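PDB 2OQT: hypothetical protein SPy0176 from Streptococcus pyogenes serotype M1, which probably serves as the cytoplasmic EIIA component of an ascorbate-specific phosphotransferase system, relaying phosphate for ascorbate uptake across the membrane. Local coordinates for residues I9-I14 and V76-F81. Numbering follows the deposited sequence.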
loop_
_atom_site.group_PDB
_atom_site.type_symbol
_atom_site.label_atom_id
_atom_site.label_comp_id
_atom_site.label_asym_id
_atom_site.label_seq_id
_atom_site.Cartn_x
_atom_site.Cartn_y
_atom_site.Cartn_z
ATOM N N ILE A 9 -4.687 0.944 11.785
ATOM C CA ILE A 9 -5.051 0.350 13.061
ATOM C C ILE A 9 -6.430 -0.267 12.957
ATOM O O ILE A 9 -6.647 -1.385 13.439
ATOM C CB ILE A 9 -5.064 1.378 14.218
ATOM C CG1 ILE A 9 -3.653 1.848 14.577
ATOM C CG2 ILE A 9 -5.710 0.752 15.443
ATOM C CD1 ILE A 9 -3.631 3.168 15.378
ATOM N N ASP A 10 -7.359 0.461 12.343
ATOM C CA ASP A 10 -8.736 0.008 12.247
ATOM C C ASP A 10 -8.898 -1.276 11.462
ATOM O O ASP A 10 -9.926 -1.980 11.546
ATOM C CB ASP A 10 -9.590 1.101 11.649
ATOM C CG ASP A 10 -9.716 2.282 12.579
ATOM O OD1 ASP A 10 -9.454 2.103 13.814
ATOM O OD2 ASP A 10 -10.071 3.386 12.085
ATOM N N ASN A 11 -7.861 -1.580 10.701
ATOM C CA ASN A 11 -7.883 -2.659 9.757
ATOM C C ASN A 11 -6.853 -3.664 10.142
ATOM O O ASN A 11 -6.859 -4.783 9.603
ATOM C CB ASN A 11 -7.616 -2.092 8.370
ATOM C CG ASN A 11 -8.842 -1.482 7.784
ATOM O OD1 ASN A 11 -9.717 -2.216 7.317
ATOM N ND2 ASN A 11 -8.970 -0.156 7.867
ATOM N N ASN A 12 -5.964 -3.241 11.064
ATOM C CA ASN A 12 -4.838 -4.042 11.516
ATOM C C ASN A 12 -4.071 -4.504 10.331
ATOM O O ASN A 12 -3.893 -5.700 10.141
ATOM C CB ASN A 12 -5.322 -5.253 12.311
ATOM C CG ASN A 12 -5.402 -4.974 13.787
ATOM O OD1 ASN A 12 -5.441 -5.898 14.587
ATOM N ND2 ASN A 12 -5.407 -3.699 14.159
ATOM N N SER A 13 -3.605 -3.529 9.551
ATOM C CA SER A 13 -3.291 -3.683 8.120
ATOM C C SER A 13 -1.838 -3.884 7.788
ATOM O O SER A 13 -1.481 -4.024 6.617
ATOM C CB SER A 13 -3.663 -2.394 7.433
ATOM O OG SER A 13 -4.903 -2.519 6.834
ATOM N N ILE A 14 -0.992 -3.834 8.806
ATOM C CA ILE A 14 0.427 -3.893 8.592
ATOM C C ILE A 14 0.876 -5.358 8.561
ATOM O O ILE A 14 0.449 -6.165 9.399
ATOM C CB ILE A 14 1.166 -3.029 9.632
ATOM C CG1 ILE A 14 0.399 -1.695 9.834
ATOM C CG2 ILE A 14 2.662 -2.832 9.228
ATOM C CD1 ILE A 14 1.227 -0.457 10.115
ATOM N N VAL A 76 -14.950 -3.022 -3.020
ATOM C CA VAL A 76 -14.650 -2.105 -1.905
ATOM C C VAL A 76 -15.853 -1.771 -1.046
ATOM O O VAL A 76 -16.818 -1.240 -1.554
ATOM C CB VAL A 76 -13.987 -0.775 -2.434
ATOM C CG1 VAL A 76 -13.672 0.172 -1.275
ATOM C CG2 VAL A 76 -12.710 -1.064 -3.267
ATOM N N ASN A 77 -15.842 -2.070 0.256
ATOM C CA ASN A 77 -16.995 -1.662 1.099
ATOM C C ASN A 77 -16.693 -0.421 1.929
ATOM O O ASN A 77 -17.625 0.327 2.317
ATOM C CB ASN A 77 -17.597 -2.816 1.949
ATOM C CG ASN A 77 -18.963 -2.421 2.685
ATOM O OD1 ASN A 77 -20.000 -2.005 2.069
ATOM N ND2 ASN A 77 -18.951 -2.571 4.004
ATOM N N ARG A 78 -15.397 -0.173 2.130
ATOM C CA ARG A 78 -14.914 0.733 3.143
ATOM C C ARG A 78 -13.526 1.262 2.781
ATOM O O ARG A 78 -12.629 0.483 2.353
ATOM C CB ARG A 78 -14.836 -0.039 4.463
ATOM C CG ARG A 78 -14.236 0.709 5.653
ATOM C CD ARG A 78 -14.446 -0.090 6.945
ATOM N NE ARG A 78 -13.403 -1.086 7.249
ATOM C CZ ARG A 78 -13.610 -2.408 7.335
ATOM N NH1 ARG A 78 -14.811 -2.924 7.075
ATOM N NH2 ARG A 78 -12.597 -3.228 7.654
ATOM N N ASN A 79 -13.346 2.581 2.956
ATOM C CA ASN A 79 -12.011 3.186 2.829
ATOM C C ASN A 79 -11.024 2.595 3.844
ATOM O O ASN A 79 -11.334 2.413 5.058
ATOM C CB ASN A 79 -12.041 4.707 2.913
ATOM C CG ASN A 79 -13.031 5.360 1.929
ATOM O OD1 ASN A 79 -13.511 6.446 2.214
ATOM N ND2 ASN A 79 -13.358 4.704 0.805
ATOM N N ALA A 80 -9.842 2.268 3.328
ATOM C CA ALA A 80 -8.846 1.500 4.073
ATOM C C ALA A 80 -7.515 1.700 3.417
ATOM O O ALA A 80 -7.440 2.077 2.234
ATOM C CB ALA A 80 -9.196 0.021 4.059
ATOM N N PHE A 81 -6.483 1.497 4.228
ATOM C CA PHE A 81 -5.117 1.385 3.805
ATOM C C PHE A 81 -4.621 0.070 4.367
ATOM O O PHE A 81 -5.073 -0.367 5.439
ATOM C CB PHE A 81 -4.225 2.464 4.398
ATOM C CG PHE A 81 -4.410 3.852 3.806
ATOM C CD1 PHE A 81 -3.969 4.149 2.501
ATOM C CD2 PHE A 81 -4.964 4.891 4.588
ATOM C CE1 PHE A 81 -4.114 5.467 1.973
ATOM C CE2 PHE A 81 -5.117 6.197 4.082
ATOM C CZ PHE A 81 -4.685 6.488 2.766
#
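Two polar side chains just past the end of helix 4-10, Asn-11 and Ser-13, bind the start of strand 80-86 and the loop before it. Ser-13 OG donates to the backbone carbonyl of Phe-81, with OG and Phe-81 O 2.6 Å apart; the hydroxyl lies in the carbonyl plane, on a lone pair. Two residues earlier, Asn-11 OD1 accepts from Arg-78 NH2 at 3.1 Å, the N-H pointing at the oxygen with an angle of 156°. The amide meets the guanidinium at its edge, and the amide and guanidinium planes are nearly parallel, 16° apart, although NH2 is tilted out of the plane of the Asn-11 carbonyl. Arg-78 gets there with CG anti to its own N (chi1 175°) and a bend at chi3 that turns the guanidinium toward the Asn-11 amide. Between the two bonds the Asn-11 amide rests against the methyl of Ala-80, ND2 lying 3.8 Å from Ala-80 CB.

The amide is held from several directions: Asn-11 ND2 donates back to Ala-7 O, within helix 4-10, and OD1 also bonds Ser-37 OG. Arg-78 NH2 has a second acceptor in Ser-37 O, tying the loop after helix 23-36 into the same network. Asn-12, with positive phi, is the C-prime residue of a Schellman motif in which Ser-13 N reaches Leu-8 O, and this turn delivers Ser-13 to the strand. Phe-81 sends its ring away from the segment 9-14, among Leu-4, Ala-7 and Leu-8 and onto helix 111-124, while strand 14-18 runs parallel to 80-86. With both ends of the buried Asn-11 amide bonded, its flip is probably fixed, and directed polar bonds join the turn after helix 4-10 to the start of strand 80-86 and to the loop before it.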